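Local coordinates for peptidoglycan-recognition protein SD (Drosophila melanogaster, PDB 2RKQ) that binds bacterial peptidoglycan as a secreted recognition protein and activates the Toll pathway of innate immunity in the fly, at residues A29-T34 against E152-L157; Y67-L70 against K76-E79; E114-A119 against Q159-W164; E121-A126 against Y136-H141. All blocks are in the same frame, centred on the assembly; numbering follows the deposited sequence.

Contacts 1 to 4 sample the amidase-like fold of peptidoglycan-recognition proteins, a mixed sheet with helices on both sides. Contact 2 is the hairpin of strands 69-71 and 77-79, separated from strand 26-33 by strand 97-102, while contacts 1 and 4 use the neighbouring strands 26-33 and 136-140; the centres of contacts 1 and 2 lie about 14 Å apart. Helix 113-128 serves contacts 3 and 4, centred about 8 Å apart, and W161 CB of contact 3 comes 3.6 Å from L138 CD2 of contact 4. Contact 3 meets contact 1 through leucines, L157 CD1 lying 3.8 Å from L116 CD1. Contacts 2 and 4 meet where Y69 CB approaches L122 CD2 at 3.7 Å.

Contact 1 (A29-T34 against E152-L157); sequences AVIAHT and EALYAL
In the amidase-like fold of peptidoglycan-recognition proteins, the last helix, 152-158, packs against the face of the mixed sheet at its inner strand 26-33, and I31 and L154 make the contact between them. It is a small apolar meeting that buries 95 Å² in all, with the nearest backbones, at the CA atoms of I31 and Y155, still 8.1 Å apart. L154 reaches from the helix into that separation, and I31 meets it from the strand. The leucine CG stands anti to the backbone N (chi1 174°), which carries the branched end out toward the strand. I31 offers its CG2 methyl, while its longer branch, ending in CD1, leads away from the helix. F102 of strand 97-102 touches both I31 and L154, and L116 of helix 113-128 also packs on L154, so the leucine belongs to a wider hydrophobic core. The strand is held in the sheet by backbone bonds on both edges, V30 pairing with L98 and I100 and A29 with K137 and L139. Across the contact a single methyl of the leucine does the touching: L154 CD2 rests 4.2 Å from I31 CG2 and 4.2 Å from A32 O.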
loop_
_atom_site.group_PDB
_atom_site.type_symbol
_atom_site.label_atom_id
_atom_site.label_comp_id
_atom_site.label_asym_id
_atom_site.label_seq_id
_atom_site.Cartn_x
_atom_site.Cartn_y
_atom_site.Cartn_z
ATOM N N ALA A 29 0.985 9.880 -1.093
ATOM C CA ALA A 29 0.527 8.485 -1.141
ATOM C C ALA A 29 1.246 7.804 -2.285
ATOM O O ALA A 29 1.389 8.386 -3.356
ATOM C CB ALA A 29 -0.981 8.423 -1.352
ATOM N N VAL A 30 1.727 6.589 -2.035
ATOM C CA VAL A 30 2.520 5.862 -3.007
ATOM C C VAL A 30 1.815 4.549 -3.302
ATOM O O VAL A 30 1.507 3.805 -2.390
ATOM C CB VAL A 30 3.961 5.595 -2.489
ATOM C CG1 VAL A 30 4.733 4.709 -3.466
ATOM C CG2 VAL A 30 4.700 6.916 -2.344
ATOM N N ILE A 31 1.549 4.283 -4.579
ATOM C CA ILE A 31 0.867 3.071 -4.987
ATOM C C ILE A 31 1.867 2.043 -5.502
ATOM O O ILE A 31 2.635 2.304 -6.442
ATOM C CB ILE A 31 -0.176 3.352 -6.082
ATOM C CG1 ILE A 31 -1.129 4.483 -5.660
ATOM C CG2 ILE A 31 -0.954 2.072 -6.430
ATOM C CD1 ILE A 31 -1.890 4.214 -4.354
ATOM N N ALA A 32 1.821 0.869 -4.882
ATOM C CA ALA A 32 2.671 -0.264 -5.227
ATOM C C ALA A 32 1.848 -1.481 -5.608
ATOM O O ALA A 32 0.634 -1.507 -5.426
ATOM C CB ALA A 32 3.577 -0.604 -4.040
ATOM N N HIS A 33 2.509 -2.470 -6.205
ATOM C CA HIS A 33 1.967 -3.825 -6.211
ATOM C C HIS A 33 2.925 -4.728 -5.456
ATOM O O HIS A 33 4.091 -4.376 -5.241
ATOM C CB HIS A 33 1.607 -4.337 -7.623
ATOM C CG HIS A 33 2.761 -4.699 -8.523
ATOM N ND1 HIS A 33 4.092 -4.448 -8.256
ATOM C CD2 HIS A 33 2.731 -5.282 -9.747
ATOM C CE1 HIS A 33 4.831 -4.893 -9.268
ATOM N NE2 HIS A 33 4.026 -5.392 -10.183
ATOM N N THR A 34 2.414 -5.871 -5.029
ATOM C CA THR A 34 3.266 -6.805 -4.284
ATOM C C THR A 34 4.111 -7.639 -5.225
ATOM O O THR A 34 5.125 -8.217 -4.802
ATOM C CB THR A 34 2.450 -7.730 -3.386
ATOM O OG1 THR A 34 1.537 -8.486 -4.185
ATOM C CG2 THR A 34 1.682 -6.924 -2.379
ATOM N N GLU A 152 3.034 -1.798 -15.071
ATOM C CA GLU A 152 2.635 -0.851 -16.107
ATOM C C GLU A 152 1.138 -0.561 -16.133
ATOM O O GLU A 152 0.730 0.599 -16.265
ATOM C CB GLU A 152 3.063 -1.339 -17.496
ATOM C CG GLU A 152 4.559 -1.445 -17.717
ATOM C CD GLU A 152 5.291 -0.111 -17.666
ATOM O OE1 GLU A 152 6.474 -0.120 -17.265
ATOM O OE2 GLU A 152 4.711 0.943 -18.034
ATOM N N ALA A 153 0.313 -1.606 -16.022
ATOM C CA ALA A 153 -1.126 -1.426 -16.191
ATOM C C ALA A 153 -1.710 -0.627 -15.044
ATOM O O ALA A 153 -2.547 0.259 -15.241
ATOM C CB ALA A 153 -1.837 -2.779 -16.311
ATOM N N LEU A 154 -1.255 -0.937 -13.833
ATOM C CA LEU A 154 -1.753 -0.206 -12.684
ATOM C C LEU A 154 -1.185 1.217 -12.647
ATOM O O LEU A 154 -1.900 2.176 -12.335
ATOM C CB LEU A 154 -1.451 -0.989 -11.405
ATOM C CG LEU A 154 -1.788 -0.292 -10.087
ATOM C CD1 LEU A 154 -3.232 0.239 -10.039
ATOM C CD2 LEU A 154 -1.565 -1.281 -8.969
ATOM N N TYR A 155 0.086 1.362 -12.990
ATOM C CA TYR A 155 0.680 2.697 -13.056
ATOM C C TYR A 155 -0.070 3.601 -14.026
ATOM O O TYR A 155 -0.365 4.746 -13.698
ATOM C CB TYR A 155 2.153 2.627 -13.434
ATOM C CG TYR A 155 2.847 3.963 -13.373
ATOM C CD1 TYR A 155 3.331 4.561 -14.537
ATOM C CD2 TYR A 155 2.986 4.649 -12.163
ATOM C CE1 TYR A 155 3.973 5.791 -14.492
ATOM C CE2 TYR A 155 3.632 5.879 -12.108
ATOM C CZ TYR A 155 4.112 6.438 -13.281
ATOM O OH TYR A 155 4.750 7.659 -13.233
ATOM N N ALA A 156 -0.448 3.060 -15.179
ATOM C CA ALA A 156 -1.185 3.854 -16.179
ATOM C C ALA A 156 -2.508 4.372 -15.629
ATOM O O ALA A 156 -2.953 5.485 -15.959
ATOM C CB ALA A 156 -1.436 3.033 -17.404
ATOM N N LEU A 157 -3.142 3.556 -14.793
ATOM C CA LEU A 157 -4.404 3.936 -14.181
ATOM C C LEU A 157 -4.200 5.034 -13.137
ATOM O O LEU A 157 -4.908 6.055 -13.155
ATOM C CB LEU A 157 -5.098 2.717 -13.558
ATOM C CG LEU A 157 -5.609 1.643 -14.516
ATOM C CD1 LEU A 157 -6.173 0.480 -13.694
ATOM C CD2 LEU A 157 -6.673 2.222 -15.468
#

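Contact 2 (Y67-L70 against K76-E79); sequences YHYL and KVYE
Y69 and L70 pair with E79 and Y78 in an antiparallel ladder whose closely fitted part is the backbone. L70 and Y78 form the hydrogen-bonded pair. L70 N to Y78 O measures 2.9 Å; the return bond from Y78 N to L70 O is shorter, 2.7 Å, and almost straight at the hydrogen (177°). The same two oxygens also receive CA-H contacts, with Y69 CA 3.2 Å from Y78 O and V77 CA 3.4 Å from L70 O. Each carbonyl is thus approached by an N-H and a C-H of the opposite strand. L70 O further lies at the edge of the Y78 ring, in its plane, 3.7 Å from CD1.

Side chains fit closely at one place, where V77 CG1 comes within 3.7 Å of Y69 CD2. The valine puts this methyl anti to its backbone N (chi1 176°) and meets the ring obliquely. I4 touches both residues, and the hydroxyl of Y69 bonds to Q131. L70 and Y78 point to the other face of the sheet, where both pack on M49 of helix 42-58.

The K76 end is looser. Its exposed, extended side chain leads away from the facing strand to a salt bridge with D42. At the other end of the strand, partly exposed E79, paired with Y69, bonds through OE1 to the backbone N of R7. Paired strands 69-71 and 77-79, joined by a short connection, form a beta hairpin within the mixed sheet of the amidase-like fold.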
loop_
_atom_site.group_PDB
_atom_site.type_symbol
_atom_site.label_atom_id
_atom_site.label_comp_id
_atom_site.label_asym_id
_atom_site.label_seq_id
_atom_site.Cartn_x
_atom_site.Cartn_y
_atom_site.Cartn_z
ATOM N N TYR A 67 4.003 -1.889 4.077
ATOM C CA TYR A 67 2.985 -0.939 3.620
ATOM C C TYR A 67 2.001 -0.591 4.715
ATOM O O TYR A 67 1.855 -1.325 5.707
ATOM C CB TYR A 67 2.235 -1.543 2.420
ATOM C CG TYR A 67 3.158 -1.771 1.259
ATOM C CD1 TYR A 67 3.621 -3.032 0.949
ATOM C CD2 TYR A 67 3.595 -0.702 0.491
ATOM C CE1 TYR A 67 4.497 -3.213 -0.096
ATOM C CE2 TYR A 67 4.478 -0.874 -0.541
ATOM C CZ TYR A 67 4.913 -2.126 -0.841
ATOM O OH TYR A 67 5.792 -2.259 -1.894
ATOM N N HIS A 68 1.322 0.546 4.531
ATOM C CA HIS A 68 0.268 0.969 5.442
ATOM C C HIS A 68 -1.054 0.294 5.170
ATOM O O HIS A 68 -1.828 0.037 6.106
ATOM C CB HIS A 68 0.114 2.482 5.399
ATOM C CG HIS A 68 1.398 3.179 5.678
ATOM N ND1 HIS A 68 1.898 3.356 6.949
ATOM C CD2 HIS A 68 2.347 3.639 4.834
ATOM C CE1 HIS A 68 3.086 3.930 6.872
ATOM N NE2 HIS A 68 3.376 4.119 5.599
ATOM N N TYR A 69 -1.329 0.039 3.887
ATOM C CA TYR A 69 -2.550 -0.650 3.495
ATOM C C TYR A 69 -2.245 -1.526 2.309
ATOM O O TYR A 69 -1.396 -1.177 1.478
ATOM C CB TYR A 69 -3.606 0.350 3.058
ATOM C CG TYR A 69 -4.127 1.237 4.153
ATOM C CD1 TYR A 69 -3.732 2.582 4.233
ATOM C CD2 TYR A 69 -5.032 0.753 5.091
ATOM C CE1 TYR A 69 -4.216 3.417 5.248
ATOM C CE2 TYR A 69 -5.536 1.581 6.096
ATOM C CZ TYR A 69 -5.131 2.916 6.152
ATOM O OH TYR A 69 -5.617 3.750 7.141
ATOM N N LEU A 70 -2.948 -2.651 2.222
ATOM C CA LEU A 70 -2.857 -3.534 1.055
ATOM C C LEU A 70 -4.252 -3.840 0.581
ATOM O O LEU A 70 -5.185 -3.880 1.376
ATOM C CB LEU A 70 -2.119 -4.831 1.399
ATOM C CG LEU A 70 -0.637 -4.556 1.687
ATOM C CD1 LEU A 70 -0.407 -4.414 3.202
ATOM C CD2 LEU A 70 0.243 -5.621 1.077
ATOM N N LYS A 76 -10.934 -6.022 -0.722
ATOM C CA LYS A 76 -10.798 -5.651 0.690
ATOM C C LYS A 76 -9.494 -4.928 0.947
ATOM O O LYS A 76 -8.476 -5.210 0.315
ATOM C CB LYS A 76 -10.904 -6.877 1.591
ATOM C CG LYS A 76 -12.342 -7.386 1.681
ATOM C CD LYS A 76 -12.513 -8.429 2.765
ATOM C CE LYS A 76 -13.998 -8.754 2.970
ATOM N NZ LYS A 76 -14.190 -9.679 4.094
ATOM N N VAL A 77 -9.545 -4.006 1.903
ATOM C CA VAL A 77 -8.383 -3.215 2.288
ATOM C C VAL A 77 -7.903 -3.761 3.620
ATOM O O VAL A 77 -8.680 -3.848 4.567
ATOM C CB VAL A 77 -8.727 -1.741 2.474
ATOM C CG1 VAL A 77 -7.488 -0.982 2.968
ATOM C CG2 VAL A 77 -9.279 -1.142 1.169
ATOM N N TYR A 78 -6.634 -4.174 3.650
ATOM C CA TYR A 78 -6.005 -4.742 4.846
ATOM C C TYR A 78 -5.061 -3.735 5.470
ATOM O O TYR A 78 -4.259 -3.089 4.789
ATOM C CB TYR A 78 -5.247 -6.025 4.493
ATOM C CG TYR A 78 -6.147 -7.095 3.961
ATOM C CD1 TYR A 78 -6.552 -7.080 2.629
ATOM C CD2 TYR A 78 -6.613 -8.107 4.789
ATOM C CE1 TYR A 78 -7.419 -8.039 2.127
ATOM C CE2 TYR A 78 -7.491 -9.084 4.309
ATOM C CZ TYR A 78 -7.891 -9.041 2.970
ATOM O OH TYR A 78 -8.766 -9.990 2.478
ATOM N N GLU A 79 -5.150 -3.619 6.779
ATOM C CA GLU A 79 -4.297 -2.719 7.534
ATOM C C GLU A 79 -2.878 -3.264 7.700
ATOM O O GLU A 79 -2.697 -4.420 8.091
ATOM C CB GLU A 79 -4.886 -2.533 8.922
ATOM C CG GLU A 79 -4.074 -1.605 9.788
ATOM C CD GLU A 79 -4.648 -1.476 11.183
ATOM O OE1 GLU A 79 -5.304 -2.429 11.677
ATOM O OE2 GLU A 79 -4.416 -0.405 11.778
#

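Contact 3 (E114-A119 against Q159-W164); sequences EALDAA and QQWPNW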
loop_
_atom_site.group_PDB
_atom_site.type_symbol
_atom_site.label_atom_id
_atom_site.label_comp_id
_atom_site.label_asym_id
_atom_site.label_seq_id
_atom_site.Cartn_x
_atom_site.Cartn_y
_atom_site.Cartn_z
ATOM N N GLU A 114 -13.169 -3.842 -8.095
ATOM C CA GLU A 114 -13.421 -3.723 -6.656
ATOM C C GLU A 114 -12.179 -3.243 -5.921
ATOM O O GLU A 114 -12.280 -2.485 -4.968
ATOM C CB GLU A 114 -13.880 -5.040 -6.060
ATOM C CG GLU A 114 -15.281 -5.420 -6.462
ATOM C CD GLU A 114 -15.310 -6.007 -7.841
ATOM O OE1 GLU A 114 -14.237 -6.487 -8.305
ATOM O OE2 GLU A 114 -16.402 -5.992 -8.463
ATOM N N ALA A 115 -11.011 -3.688 -6.362
ATOM C CA ALA A 115 -9.760 -3.254 -5.745
ATOM C C ALA A 115 -9.477 -1.801 -6.056
ATOM O O ALA A 115 -9.088 -1.037 -5.179
ATOM C CB ALA A 115 -8.615 -4.119 -6.203
ATOM N N LEU A 116 -9.689 -1.411 -7.304
ATOM C CA LEU A 116 -9.491 -0.008 -7.677
ATOM C C LEU A 116 -10.453 0.897 -6.942
ATOM O O LEU A 116 -10.045 1.952 -6.469
ATOM C CB LEU A 116 -9.634 0.188 -9.191
ATOM C CG LEU A 116 -8.617 -0.575 -10.034
ATOM C CD1 LEU A 116 -9.077 -0.585 -11.473
ATOM C CD2 LEU A 116 -7.290 0.111 -9.942
ATOM N N ASP A 117 -11.723 0.492 -6.848
ATOM C CA ASP A 117 -12.702 1.281 -6.083
ATOM C C ASP A 117 -12.246 1.429 -4.643
ATOM O O ASP A 117 -12.301 2.510 -4.077
ATOM C CB ASP A 117 -14.067 0.617 -6.070
ATOM C CG ASP A 117 -14.777 0.690 -7.401
ATOM O OD1 ASP A 117 -14.360 1.462 -8.310
ATOM O OD2 ASP A 117 -15.783 -0.032 -7.516
ATOM N N ALA A 118 -11.805 0.318 -4.056
ATOM C CA ALA A 118 -11.354 0.295 -2.672
ATOM C C ALA A 118 -10.193 1.280 -2.456
ATOM O O ALA A 118 -10.174 2.019 -1.456
ATOM C CB ALA A 118 -10.946 -1.123 -2.287
ATOM N N ALA A 119 -9.244 1.315 -3.396
ATOM C CA ALA A 119 -8.119 2.255 -3.302
ATOM C C ALA A 119 -8.592 3.707 -3.335
ATOM O O ALA A 119 -8.135 4.522 -2.547
ATOM C CB ALA A 119 -7.115 1.997 -4.422
ATOM N N GLN A 159 -1.905 7.180 -12.824
ATOM C CA GLN A 159 -1.531 8.473 -13.414
ATOM C C GLN A 159 -2.752 9.300 -13.772
ATOM O O GLN A 159 -2.649 10.513 -13.976
ATOM C CB GLN A 159 -0.712 8.276 -14.682
ATOM C CG GLN A 159 0.690 7.764 -14.456
ATOM C CD GLN A 159 1.462 7.712 -15.740
ATOM O OE1 GLN A 159 2.410 8.481 -15.943
ATOM N NE2 GLN A 159 1.051 6.837 -16.631
ATOM N N GLN A 160 -3.896 8.641 -13.916
ATOM C CA GLN A 160 -5.123 9.348 -14.261
ATOM C C GLN A 160 -5.916 9.830 -13.053
ATOM O O GLN A 160 -6.895 10.576 -13.208
ATOM C CB GLN A 160 -6.063 8.480 -15.109
ATOM C CG GLN A 160 -5.411 7.864 -16.324
ATOM C CD GLN A 160 -6.286 6.817 -17.030
ATOM O OE1 GLN A 160 -6.104 6.557 -18.223
ATOM N NE2 GLN A 160 -7.220 6.207 -16.302
ATOM N N TRP A 161 -5.529 9.372 -11.865
ATOM C CA TRP A 161 -6.246 9.711 -10.651
ATOM C C TRP A 161 -5.950 11.128 -10.187
ATOM O O TRP A 161 -4.890 11.688 -10.493
ATOM C CB TRP A 161 -5.853 8.752 -9.524
ATOM C CG TRP A 161 -6.291 7.340 -9.724
ATOM C CD1 TRP A 161 -6.878 6.792 -10.833
ATOM C CD2 TRP A 161 -6.112 6.276 -8.791
ATOM N NE1 TRP A 161 -7.105 5.444 -10.628
ATOM C CE2 TRP A 161 -6.633 5.102 -9.387
ATOM C CE3 TRP A 161 -5.564 6.200 -7.501
ATOM C CZ2 TRP A 161 -6.623 3.865 -8.734
ATOM C CZ3 TRP A 161 -5.553 4.966 -6.849
ATOM C CH2 TRP A 161 -6.075 3.818 -7.475
ATOM N N PRO A 162 -6.878 11.706 -9.406
ATOM C CA PRO A 162 -6.635 13.016 -8.834
ATOM C C PRO A 162 -5.335 13.045 -8.044
ATOM O O PRO A 162 -4.983 12.077 -7.349
ATOM C CB PRO A 162 -7.829 13.228 -7.908
ATOM C CG PRO A 162 -8.907 12.334 -8.447
ATOM C CD PRO A 162 -8.198 11.161 -9.039
ATOM N N ASN A 163 -4.614 14.145 -8.214
ATOM C CA ASN A 163 -3.394 14.437 -7.471
ATOM C C ASN A 163 -2.175 13.648 -7.901
ATOM O O ASN A 163 -1.129 13.755 -7.272
ATOM C CB ASN A 163 -3.594 14.291 -5.964
ATOM C CG ASN A 163 -4.425 15.391 -5.387
ATOM O OD1 ASN A 163 -4.477 16.498 -5.922
ATOM N ND2 ASN A 163 -5.064 15.109 -4.264
ATOM N N TRP A 164 -2.282 12.860 -8.971
ATOM C CA TRP A 164 -1.080 12.242 -9.478
ATOM C C TRP A 164 -0.077 13.324 -9.854
ATOM O O TRP A 164 -0.437 14.334 -10.478
ATOM C CB TRP A 164 -1.345 11.316 -10.660
ATOM C CG TRP A 164 -0.045 10.741 -11.135
ATOM C CD1 TRP A 164 0.691 9.755 -10.520
ATOM C CD2 TRP A 164 0.713 11.152 -12.280
ATOM N NE1 TRP A 164 1.859 9.527 -11.228
ATOM C CE2 TRP A 164 1.894 10.372 -12.306
ATOM C CE3 TRP A 164 0.515 12.113 -13.279
ATOM C CZ2 TRP A 164 2.868 10.510 -13.301
ATOM C CZ3 TRP A 164 1.487 12.252 -14.276
ATOM C CH2 TRP A 164 2.649 11.453 -14.273
#
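Apolar contact joins W161 to helix 113-128, through L116 and A119 on successive turns. The indole enters with its six-membered ring foremost, and CH2, CZ2 and CZ3 do the touching. A119 presents its CB obliquely to the ring system, 3.7 Å from W161 CH2 and 4.1 Å from W161 CZ3. L116 comes to the rim instead: its CD2 lies in the plane of the indole, 4.0 Å from W161 CZ2, and the two side chains run at about a right angle. Because W161 has its CG anti to the carbonyl carbon (chi1 -67°), the ring extends from the loop toward the helix, bridging backbones whose nearest CA atoms, those of A119 and W161, are 10.6 Å apart. K120 and L123 of the same helix also touch the indole.

Hydrogen bonds lie within each segment or lead to other parts of the chain. The helix keeps its regular ladder, as in A119 N to A115 O. W161 to W164 form a type II beta turn, closed by a bond of 3.2 Å from W164 N to W161 O. W164, the last residue of the turn, bonds through NE1 to Q143, while Q159 CG lies over one face of the W164 ring.

With 123 Å² buried, this loop meets the helix by apolar fit around the indole, while hydrogen bonds close the turn and tie the loop to Q143 and L138.

Contact 4 (E121-A126 against Y136-H141); sequences ELLEQA and YKLLGH
The helical segment 121-126 packs on the face of the sheet, and the outermost strand 136-140 comes to it with L138 CA 9.6 Å from L123 CA, a separation that side chains fill. Bonds of 2.9 Å from Q125 N to E121 O and 2.7 Å from A126 N to L122 O keep the helix regular. The strand is extended, so Y136 and L138, two residues apart, both direct their side chains toward the helix.

L123 meets both of them, crossing each side chain at about a right angle. The end of Y136 runs alongside the leucine, its OH 3.7 Å from L123 CB and 3.9 Å from the L123 CD1 methyl, van der Waals approaches to carbon. Its CG sits between the backbone N and the carbonyl carbon (chi1 61°), a placement that brings the phenol up beside the helix. L123 CD2 lies oblique to the ring, 4.3 Å from Y136 CE1. The other methyl turns to the second strand residue, where L123 CD1 and L138 CD1 meet at 4.2 Å.

A29 and I100, from two other strands, also touch L123, and L138 packs on I31. The leucine pair therefore belongs to the layer between helix and sheet. A helix packed on one face of the sheet, with L123 set against Y136 and L138, is the alpha/beta layering of the N-acetylmuramoyl-L-alanine amidase fold, to whose family this recognition protein belongs.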
loop_
_atom_site.group_PDB
_atom_site.type_symbol
_atom_site.label_atom_id
_atom_site.label_comp_id
_atom_site.label_asym_id
_atom_site.label_seq_id
_atom_site.Cartn_x
_atom_site.Cartn_y
_atom_site.Cartn_z
ATOM N N GLU A 121 -11.549 4.868 -2.546
ATOM C CA GLU A 121 -12.297 5.116 -1.321
ATOM C C GLU A 121 -11.340 5.244 -0.143
ATOM O O GLU A 121 -11.534 6.079 0.754
ATOM C CB GLU A 121 -13.310 3.985 -1.072
ATOM C CG GLU A 121 -14.451 3.983 -2.074
ATOM C CD GLU A 121 -15.072 2.623 -2.283
ATOM O OE1 GLU A 121 -14.853 1.733 -1.445
ATOM O OE2 GLU A 121 -15.792 2.450 -3.304
ATOM N N LEU A 122 -10.283 4.442 -0.151
ATOM C CA LEU A 122 -9.286 4.526 0.903
ATOM C C LEU A 122 -8.562 5.863 0.927
ATOM O O LEU A 122 -8.341 6.421 1.998
ATOM C CB LEU A 122 -8.290 3.390 0.723
ATOM C CG LEU A 122 -7.093 3.410 1.671
ATOM C CD1 LEU A 122 -7.570 3.191 3.087
ATOM C CD2 LEU A 122 -6.123 2.323 1.251
ATOM N N LEU A 123 -8.192 6.385 -0.245
ATOM C CA LEU A 123 -7.540 7.679 -0.292
ATOM C C LEU A 123 -8.447 8.755 0.274
ATOM O O LEU A 123 -8.016 9.584 1.072
ATOM C CB LEU A 123 -7.115 8.014 -1.723
ATOM C CG LEU A 123 -5.948 7.165 -2.227
ATOM C CD1 LEU A 123 -5.829 7.232 -3.740
ATOM C CD2 LEU A 123 -4.651 7.599 -1.528
ATOM N N GLU A 124 -9.709 8.726 -0.131
ATOM C CA GLU A 124 -10.685 9.689 0.387
ATOM C C GLU A 124 -10.785 9.585 1.901
ATOM O O GLU A 124 -10.792 10.604 2.610
ATOM C CB GLU A 124 -12.046 9.467 -0.252
ATOM C CG GLU A 124 -13.086 10.480 0.222
ATOM C CD GLU A 124 -14.490 10.131 -0.201
ATOM O OE1 GLU A 124 -15.440 10.741 0.335
ATOM O OE2 GLU A 124 -14.656 9.232 -1.047
ATOM N N GLN A 125 -10.854 8.352 2.388
ATOM C CA GLN A 125 -10.950 8.116 3.817
ATOM C C GLN A 125 -9.698 8.573 4.567
ATOM O O GLN A 125 -9.787 9.163 5.634
ATOM C CB GLN A 125 -11.194 6.636 4.047
ATOM C CG GLN A 125 -11.256 6.242 5.504
ATOM C CD GLN A 125 -11.901 4.896 5.665
ATOM O OE1 GLN A 125 -11.222 3.883 5.891
ATOM N NE2 GLN A 125 -13.206 4.856 5.491
ATOM N N ALA A 126 -8.538 8.294 3.997
ATOM C CA ALA A 126 -7.292 8.704 4.623
ATOM C C ALA A 126 -7.227 10.228 4.760
ATOM O O ALA A 126 -6.725 10.741 5.768
ATOM C CB ALA A 126 -6.101 8.187 3.822
ATOM N N TYR A 136 -2.581 16.126 -1.402
ATOM C CA TYR A 136 -1.509 15.119 -1.431
ATOM C C TYR A 136 -0.898 14.962 -2.803
ATOM O O TYR A 136 -1.491 15.350 -3.810
ATOM C CB TYR A 136 -1.983 13.763 -0.881
ATOM C CG TYR A 136 -3.125 13.088 -1.617
ATOM C CD1 TYR A 136 -2.872 12.148 -2.627
ATOM C CD2 TYR A 136 -4.444 13.320 -1.252
ATOM C CE1 TYR A 136 -3.899 11.502 -3.283
ATOM C CE2 TYR A 136 -5.505 12.653 -1.897
ATOM C CZ TYR A 136 -5.213 11.750 -2.914
ATOM O OH TYR A 136 -6.239 11.086 -3.560
ATOM N N LYS A 137 0.322 14.439 -2.830
ATOM C CA LYS A 137 0.915 13.988 -4.077
ATOM C C LYS A 137 0.690 12.504 -4.171
ATOM O O LYS A 137 1.048 11.766 -3.253
ATOM C CB LYS A 137 2.420 14.250 -4.078
ATOM C CG LYS A 137 2.793 15.705 -3.868
ATOM C CD LYS A 137 2.165 16.608 -4.921
ATOM C CE LYS A 137 2.687 18.037 -4.710
ATOM N NZ LYS A 137 1.899 19.053 -5.475
ATOM N N LEU A 138 0.079 12.066 -5.271
ATOM C CA LEU A 138 -0.081 10.650 -5.517
ATOM C C LEU A 138 1.026 10.201 -6.445
ATOM O O LEU A 138 1.211 10.780 -7.528
ATOM C CB LEU A 138 -1.439 10.365 -6.153
ATOM C CG LEU A 138 -1.717 8.909 -6.508
ATOM C CD1 LEU A 138 -2.018 8.097 -5.269
ATOM C CD2 LEU A 138 -2.886 8.879 -7.478
ATOM N N LEU A 139 1.743 9.150 -6.054
ATOM C CA LEU A 139 2.893 8.685 -6.826
ATOM C C LEU A 139 2.840 7.191 -7.030
ATOM O O LEU A 139 2.344 6.474 -6.177
ATOM C CB LEU A 139 4.186 8.986 -6.074
ATOM C CG LEU A 139 4.398 10.478 -5.813
ATOM C CD1 LEU A 139 5.520 10.656 -4.799
ATOM C CD2 LEU A 139 4.751 11.190 -7.096
ATOM N N GLY A 140 3.352 6.712 -8.154
ATOM C CA GLY A 140 3.593 5.277 -8.243
ATOM C C GLY A 140 4.881 4.925 -7.537
ATOM O O GLY A 140 5.793 5.750 -7.435
ATOM N N HIS A 141 4.972 3.679 -7.088
ATOM C CA HIS A 141 6.160 3.161 -6.424
ATOM C C HIS A 141 7.414 3.429 -7.281
ATOM O O HIS A 141 8.451 3.836 -6.765
ATOM C CB HIS A 141 5.913 1.673 -6.202
ATOM C CG HIS A 141 6.819 1.024 -5.205
ATOM N ND1 HIS A 141 6.794 -0.336 -4.988
ATOM C CD2 HIS A 141 7.765 1.527 -4.378
ATOM C CE1 HIS A 141 7.689 -0.644 -4.066
ATOM N NE2 HIS A 141 8.299 0.467 -3.687
#